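Local structure of calcium-regulated actin-bundling protein (Dictyostelium discoideum, 4X3N) at residues N51-Y65 with S271-E285. The protein binds and bundles actin filaments under the control of calcium and may help build and reorganise filopodia and pseudopodia during cell movement. Sequence-based numbering, arbitrary orientation.
Sequences NAYWAEVSKEAEFIY and SSAGAIWWMNRDLEE
Glu62 OE2 is gripped by two groups: Arg281 NH2 donates to it at 2.9 Å, and it is also hydrogen-bonded to Ser66 OG. Arg281 holds the carboxylate side-on, its NE donating to Glu62 OE1 at 2.8 Å. Toward the arginine both oxygens use their syn lone pairs, and the carboxylate and guanidinium planes are nearly coplanar. Arg281 NH1 turns along its own helix to Glu285 OE1, which completes a three-residue salt-bridge network. With CG anti to the backbone N (chi1 -171°), Arg281 lays that carbon 3.5 Å from the centroid of the Tyr65 ring, a CH-pi contact over the face, and a bend at chi2 turns the rest of the chain, guanidinium included, toward Glu62. Were an alanine here, Glu62 and Glu285 would probably lose their shared cation and the face of Tyr65 its methylene cover. The tyrosine is a knob among Arg281, Trp278, Asp282 and Glu285; its OH donates to Asp282 OD1 on the anti lone pair, and its ring edge meets the face of Trp278 with the planes at 70°. The aromatic cluster of Trp54, Tyr65, Trp277 and Trp278 ties helix 273-290, near the C-terminus, across the consecutive helices 42-57 and 61-79, the axes of the short segments 61-65 and 273-285 crossing at -57°. Trp277 is the reciprocal knob, among Trp54, Ala61, Glu62 and Tyr65, with Ala61 CB 3.6 Å from the centroid of its six-membered ring and Arg281 CB over the opposite face. Farther back, Ala273 CB and Gly274 CA lie over one face of Trp54, whose other face is covered by Ser58 CB. At the first turn of helix 273-290, Asn51 OD1 accepts from Ala275 N at 3.0 Å.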
loop_
_atom_site.group_PDB
_atom_site.type_symbol
_atom_site.label_atom_id
_atom_site.label_comp_id
_atom_site.label_asym_id
_atom_site.label_seq_id
_atom_site.Cartn_x
_atom_site.Cartn_y
_atom_site.Cartn_z
ATOM N N ASN A 51 -29.098 -9.771 -3.298
ATOM C CA ASN A 51 -30.120 -9.441 -4.280
ATOM C C ASN A 51 -30.029 -10.250 -5.560
ATOM O O ASN A 51 -31.044 -10.595 -6.106
ATOM C CB ASN A 51 -30.048 -7.983 -4.707
ATOM C CG ASN A 51 -30.649 -7.053 -3.664
ATOM O OD1 ASN A 51 -31.445 -7.471 -2.836
ATOM N ND2 ASN A 51 -30.279 -5.794 -3.725
ATOM N N ALA A 52 -28.823 -10.469 -6.065
ATOM C CA ALA A 52 -28.652 -11.115 -7.340
ATOM C C ALA A 52 -28.963 -12.631 -7.223
ATOM O O ALA A 52 -29.523 -13.249 -8.125
ATOM C CB ALA A 52 -27.244 -10.931 -7.857
ATOM N N TYR A 53 -28.598 -13.212 -6.107
ATOM C CA TYR A 53 -28.656 -14.646 -5.997
ATOM C C TYR A 53 -29.665 -15.098 -4.938
ATOM O O TYR A 53 -29.576 -16.219 -4.417
ATOM C CB TYR A 53 -27.263 -15.171 -5.685
ATOM C CG TYR A 53 -26.359 -15.216 -6.859
ATOM C CD1 TYR A 53 -26.511 -16.172 -7.848
ATOM C CD2 TYR A 53 -25.338 -14.265 -7.003
ATOM C CE1 TYR A 53 -25.676 -16.166 -8.954
ATOM C CE2 TYR A 53 -24.473 -14.269 -8.069
ATOM C CZ TYR A 53 -24.635 -15.216 -9.063
ATOM O OH TYR A 53 -23.831 -15.159 -10.177
ATOM N N TRP A 54 -30.634 -14.256 -4.608
ATOM C CA TRP A 54 -31.541 -14.567 -3.506
ATOM C C TRP A 54 -32.233 -15.957 -3.704
ATOM O O TRP A 54 -32.386 -16.721 -2.740
ATOM C CB TRP A 54 -32.597 -13.424 -3.330
ATOM C CG TRP A 54 -33.302 -13.520 -2.034
ATOM C CD1 TRP A 54 -34.633 -13.848 -1.825
ATOM C CD2 TRP A 54 -32.726 -13.347 -0.750
ATOM N NE1 TRP A 54 -34.881 -13.897 -0.492
ATOM C CE2 TRP A 54 -33.732 -13.579 0.193
ATOM C CE3 TRP A 54 -31.431 -13.072 -0.302
ATOM C CZ2 TRP A 54 -33.499 -13.502 1.555
ATOM C CZ3 TRP A 54 -31.202 -12.979 1.062
ATOM C CH2 TRP A 54 -32.217 -13.188 1.974
ATOM N N ALA A 55 -32.594 -16.293 -4.942
ATOM C CA ALA A 55 -33.366 -17.514 -5.198
ATOM C C ALA A 55 -32.514 -18.679 -4.796
ATOM O O ALA A 55 -33.018 -19.637 -4.240
ATOM C CB ALA A 55 -33.778 -17.645 -6.648
ATOM N N GLU A 56 -31.219 -18.566 -5.022
ATOM C CA GLU A 56 -30.302 -19.646 -4.753
ATOM C C GLU A 56 -29.658 -19.646 -3.413
ATOM O O GLU A 56 -29.187 -20.689 -2.958
ATOM C CB GLU A 56 -29.170 -19.596 -5.782
ATOM C CG GLU A 56 -29.568 -19.793 -7.238
ATOM C CD GLU A 56 -30.072 -18.536 -7.906
ATOM O OE1 GLU A 56 -30.026 -17.422 -7.331
ATOM O OE2 GLU A 56 -30.461 -18.665 -9.076
ATOM N N VAL A 57 -29.510 -18.472 -2.781
ATOM C CA VAL A 57 -28.595 -18.379 -1.619
ATOM C C VAL A 57 -29.236 -17.921 -0.331
ATOM O O VAL A 57 -28.575 -17.945 0.700
ATOM C CB VAL A 57 -27.324 -17.497 -1.927
ATOM C CG1 VAL A 57 -27.572 -16.030 -1.706
ATOM C CG2 VAL A 57 -26.115 -17.979 -1.124
ATOM N N SER A 58 -30.537 -17.627 -0.378
ATOM C CA SER A 58 -31.231 -17.000 0.738
ATOM C C SER A 58 -31.015 -17.711 2.075
ATOM O O SER A 58 -30.951 -17.074 3.148
ATOM C CB SER A 58 -32.763 -16.913 0.441
ATOM O OG SER A 58 -33.382 -18.193 0.424
ATOM N N LYS A 59 -30.898 -19.032 2.031
ATOM C CA LYS A 59 -30.747 -19.772 3.293
ATOM C C LYS A 59 -29.378 -19.662 3.928
ATOM O O LYS A 59 -29.221 -20.015 5.124
ATOM C CB LYS A 59 -31.101 -21.230 3.067
ATOM C CG LYS A 59 -32.560 -21.466 2.642
ATOM C CD LYS A 59 -32.767 -22.875 2.039
ATOM C CE LYS A 59 -32.206 -23.966 2.966
ATOM N NZ LYS A 59 -32.695 -25.361 2.756
ATOM N N GLU A 60 -28.383 -19.167 3.171
ATOM C CA GLU A 60 -27.067 -18.878 3.741
ATOM C C GLU A 60 -26.956 -17.452 4.197
ATOM O O GLU A 60 -25.949 -17.056 4.781
ATOM C CB GLU A 60 -25.982 -19.086 2.726
ATOM C CG GLU A 60 -26.120 -20.409 2.005
ATOM C CD GLU A 60 -26.101 -21.625 2.923
ATOM O OE1 GLU A 60 -25.106 -21.779 3.684
ATOM O OE2 GLU A 60 -27.046 -22.474 2.796
ATOM N N ALA A 61 -27.985 -16.676 3.960
ATOM C CA ALA A 61 -27.895 -15.269 4.331
ATOM C C ALA A 61 -27.414 -15.078 5.743
ATOM O O ALA A 61 -26.510 -14.280 6.013
ATOM C CB ALA A 61 -29.224 -14.565 4.098
ATOM N N GLU A 62 -27.948 -15.825 6.664
ATOM C CA GLU A 62 -27.554 -15.706 8.043
ATOM C C GLU A 62 -26.055 -15.954 8.279
ATOM O O GLU A 62 -25.437 -15.279 9.071
ATOM C CB GLU A 62 -28.389 -16.628 8.937
ATOM C CG GLU A 62 -28.037 -16.543 10.403
ATOM C CD GLU A 62 -28.255 -15.155 10.979
ATOM O OE1 GLU A 62 -29.028 -14.338 10.429
ATOM O OE2 GLU A 62 -27.571 -14.834 11.964
ATOM N N PHE A 63 -25.488 -16.922 7.587
ATOM C CA PHE A 63 -24.089 -17.142 7.717
ATOM C C PHE A 63 -23.296 -15.981 7.106
ATOM O O PHE A 63 -22.270 -15.543 7.611
ATOM C CB PHE A 63 -23.752 -18.414 6.969
ATOM C CG PHE A 63 -22.343 -18.831 7.120
ATOM C CD1 PHE A 63 -21.340 -18.286 6.295
ATOM C CD2 PHE A 63 -21.993 -19.824 8.042
ATOM C CE1 PHE A 63 -20.021 -18.693 6.446
ATOM C CE2 PHE A 63 -20.673 -20.241 8.175
ATOM C CZ PHE A 63 -19.675 -19.658 7.411
ATOM N N ILE A 64 -23.785 -15.487 6.009
ATOM C CA ILE A 64 -23.074 -14.429 5.279
ATOM C C ILE A 64 -22.988 -13.238 6.203
ATOM O O ILE A 64 -21.948 -12.566 6.320
ATOM C CB ILE A 64 -23.756 -14.125 3.949
ATOM C CG1 ILE A 64 -23.452 -15.232 2.946
ATOM C CG2 ILE A 64 -23.234 -12.764 3.368
ATOM C CD1 ILE A 64 -24.415 -15.302 1.817
ATOM N N TYR A 65 -24.092 -12.998 6.891
ATOM C CA TYR A 65 -24.223 -11.862 7.805
ATOM C C TYR A 65 -23.462 -12.001 9.086
ATOM O O TYR A 65 -22.657 -11.106 9.470
ATOM C CB TYR A 65 -25.713 -11.616 8.114
ATOM C CG TYR A 65 -25.943 -10.417 9.004
ATOM C CD1 TYR A 65 -25.953 -10.569 10.401
ATOM C CD2 TYR A 65 -26.167 -9.152 8.467
ATOM C CE1 TYR A 65 -26.168 -9.470 11.228
ATOM C CE2 TYR A 65 -26.367 -8.061 9.296
ATOM C CZ TYR A 65 -26.368 -8.244 10.671
ATOM O OH TYR A 65 -26.585 -7.150 11.487
ATOM N N SER A 271 -34.943 -9.710 -5.696
ATOM C CA SER A 271 -34.660 -8.530 -6.549
ATOM C C SER A 271 -34.185 -7.408 -5.685
ATOM O O SER A 271 -33.084 -6.966 -5.925
ATOM C CB SER A 271 -35.827 -8.032 -7.400
ATOM O OG SER A 271 -35.271 -7.193 -8.411
ATOM N N SER A 272 -35.021 -6.942 -4.740
ATOM C CA SER A 272 -34.596 -6.251 -3.527
ATOM C C SER A 272 -34.659 -7.127 -2.292
ATOM O O SER A 272 -34.453 -6.657 -1.159
ATOM C CB SER A 272 -35.450 -4.991 -3.320
ATOM O OG SER A 272 -35.230 -4.136 -4.439
ATOM N N ALA A 273 -34.918 -8.417 -2.472
ATOM C CA ALA A 273 -35.115 -9.275 -1.310
ATOM C C ALA A 273 -33.921 -9.324 -0.403
ATOM O O ALA A 273 -34.055 -9.413 0.796
ATOM C CB ALA A 273 -35.493 -10.702 -1.729
ATOM N N GLY A 274 -32.737 -9.305 -0.950
ATOM C CA GLY A 274 -31.557 -9.405 -0.092
ATOM C C GLY A 274 -31.434 -8.109 0.739
ATOM O O GLY A 274 -31.089 -8.122 1.922
ATOM N N ALA A 275 -31.685 -6.993 0.088
ATOM C CA ALA A 275 -31.555 -5.711 0.771
ATOM C C ALA A 275 -32.571 -5.634 1.853
ATOM O O ALA A 275 -32.274 -5.153 2.921
ATOM C CB ALA A 275 -31.754 -4.581 -0.202
ATOM N N ILE A 276 -33.767 -6.188 1.597
ATOM C CA ILE A 276 -34.838 -6.164 2.579
ATOM C C ILE A 276 -34.449 -7.041 3.714
ATOM O O ILE A 276 -34.473 -6.613 4.848
ATOM C CB ILE A 276 -36.232 -6.514 1.972
ATOM C CG1 ILE A 276 -36.683 -5.495 0.924
ATOM C CG2 ILE A 276 -37.257 -6.667 3.078
ATOM C CD1 ILE A 276 -36.678 -4.050 1.390
ATOM N N TRP A 277 -33.987 -8.260 3.436
ATOM C CA TRP A 277 -33.566 -9.145 4.513
ATOM C C TRP A 277 -32.412 -8.509 5.354
ATOM O O TRP A 277 -32.391 -8.583 6.583
ATOM C CB TRP A 277 -33.118 -10.511 3.926
ATOM C CG TRP A 277 -32.666 -11.517 4.998
ATOM C CD1 TRP A 277 -33.434 -12.516 5.583
ATOM C CD2 TRP A 277 -31.375 -11.618 5.606
ATOM N NE1 TRP A 277 -32.686 -13.215 6.497
ATOM C CE2 TRP A 277 -31.431 -12.675 6.550
ATOM C CE3 TRP A 277 -30.181 -10.902 5.469
ATOM C CZ2 TRP A 277 -30.336 -13.024 7.349
ATOM C CZ3 TRP A 277 -29.092 -11.258 6.247
ATOM C CH2 TRP A 277 -29.180 -12.314 7.181
ATOM N N TRP A 278 -31.429 -7.899 4.682
ATOM C CA TRP A 278 -30.223 -7.417 5.403
ATOM C C TRP A 278 -30.594 -6.294 6.340
ATOM O O TRP A 278 -30.201 -6.249 7.492
ATOM C CB TRP A 278 -29.189 -6.902 4.390
ATOM C CG TRP A 278 -27.869 -6.585 4.994
ATOM C CD1 TRP A 278 -27.481 -5.379 5.577
ATOM C CD2 TRP A 278 -26.733 -7.443 5.082
ATOM N NE1 TRP A 278 -26.203 -5.449 5.958
ATOM C CE2 TRP A 278 -25.707 -6.704 5.685
ATOM C CE3 TRP A 278 -26.465 -8.759 4.678
ATOM C CZ2 TRP A 278 -24.443 -7.256 5.942
ATOM C CZ3 TRP A 278 -25.197 -9.299 4.922
ATOM C CH2 TRP A 278 -24.209 -8.552 5.517
ATOM N N MET A 279 -31.376 -5.373 5.818
ATOM C CA MET A 279 -31.754 -4.219 6.631
ATOM C C MET A 279 -32.568 -4.610 7.831
ATOM O O MET A 279 -32.367 -4.104 8.908
ATOM C CB MET A 279 -32.516 -3.213 5.767
ATOM C CG MET A 279 -31.587 -2.463 4.839
ATOM S SD MET A 279 -32.383 -1.065 4.027
ATOM C CE MET A 279 -33.945 -1.815 3.432
ATOM N N ASN A 280 -33.476 -5.558 7.667
ATOM C CA ASN A 280 -34.237 -6.094 8.832
ATOM C C ASN A 280 -33.363 -6.804 9.789
ATOM O O ASN A 280 -33.434 -6.592 10.973
ATOM C CB ASN A 280 -35.412 -6.962 8.367
ATOM C CG ASN A 280 -36.626 -6.113 7.918
ATOM O OD1 ASN A 280 -37.412 -5.702 8.733
ATOM N ND2 ASN A 280 -36.742 -5.834 6.640
ATOM N N ARG A 281 -32.507 -7.680 9.294
ATOM C CA ARG A 281 -31.525 -8.283 10.182
ATOM C C ARG A 281 -30.692 -7.310 11.000
ATOM O O ARG A 281 -30.409 -7.512 12.197
ATOM C CB ARG A 281 -30.571 -9.141 9.345
ATOM C CG ARG A 281 -29.633 -9.988 10.162
ATOM C CD ARG A 281 -30.418 -11.039 10.939
ATOM N NE ARG A 281 -29.513 -11.876 11.704
ATOM C CZ ARG A 281 -28.918 -11.513 12.847
ATOM N NH1 ARG A 281 -29.136 -10.319 13.378
ATOM N NH2 ARG A 281 -28.072 -12.363 13.463
ATOM N N ASP A 282 -30.259 -6.261 10.332
ATOM C CA ASP A 282 -29.340 -5.302 10.933
ATOM C C ASP A 282 -30.073 -4.454 11.979
ATOM O O ASP A 282 -29.602 -4.262 13.108
ATOM C CB ASP A 282 -28.787 -4.481 9.798
ATOM C CG ASP A 282 -27.599 -3.687 10.198
ATOM O OD1 ASP A 282 -26.652 -4.324 10.691
ATOM O OD2 ASP A 282 -27.593 -2.460 9.973
ATOM N N LEU A 283 -31.267 -3.997 11.612
ATOM C CA LEU A 283 -32.179 -3.344 12.557
ATOM C C LEU A 283 -32.404 -4.197 13.757
ATOM O O LEU A 283 -32.305 -3.727 14.871
ATOM C CB LEU A 283 -33.521 -3.097 11.931
ATOM C CG LEU A 283 -34.577 -2.421 12.796
ATOM C CD1 LEU A 283 -34.195 -0.951 13.079
ATOM C CD2 LEU A 283 -35.938 -2.534 12.075
ATOM N N GLU A 284 -32.711 -5.464 13.525
ATOM C CA GLU A 284 -32.906 -6.406 14.636
ATOM C C GLU A 284 -31.698 -6.415 15.596
ATOM O O GLU A 284 -31.853 -6.261 16.806
ATOM C CB GLU A 284 -33.185 -7.790 14.006
ATOM C CG GLU A 284 -33.246 -8.991 14.938
ATOM C CD GLU A 284 -33.241 -10.353 14.169
ATOM O OE1 GLU A 284 -32.776 -11.354 14.737
ATOM O OE2 GLU A 284 -33.686 -10.448 12.997
ATOM N N GLU A 285 -30.499 -6.587 15.044
ATOM C CA GLU A 285 -29.240 -6.586 15.802
ATOM C C GLU A 285 -29.088 -5.286 16.590
ATOM O O GLU A 285 -28.854 -5.260 17.809
ATOM C CB GLU A 285 -28.052 -6.740 14.824
ATOM C CG GLU A 285 -26.717 -7.142 15.449
ATOM C CD GLU A 285 -26.791 -8.486 16.112
ATOM O OE1 GLU A 285 -27.670 -9.270 15.710
ATOM O OE2 GLU A 285 -25.999 -8.750 17.045
#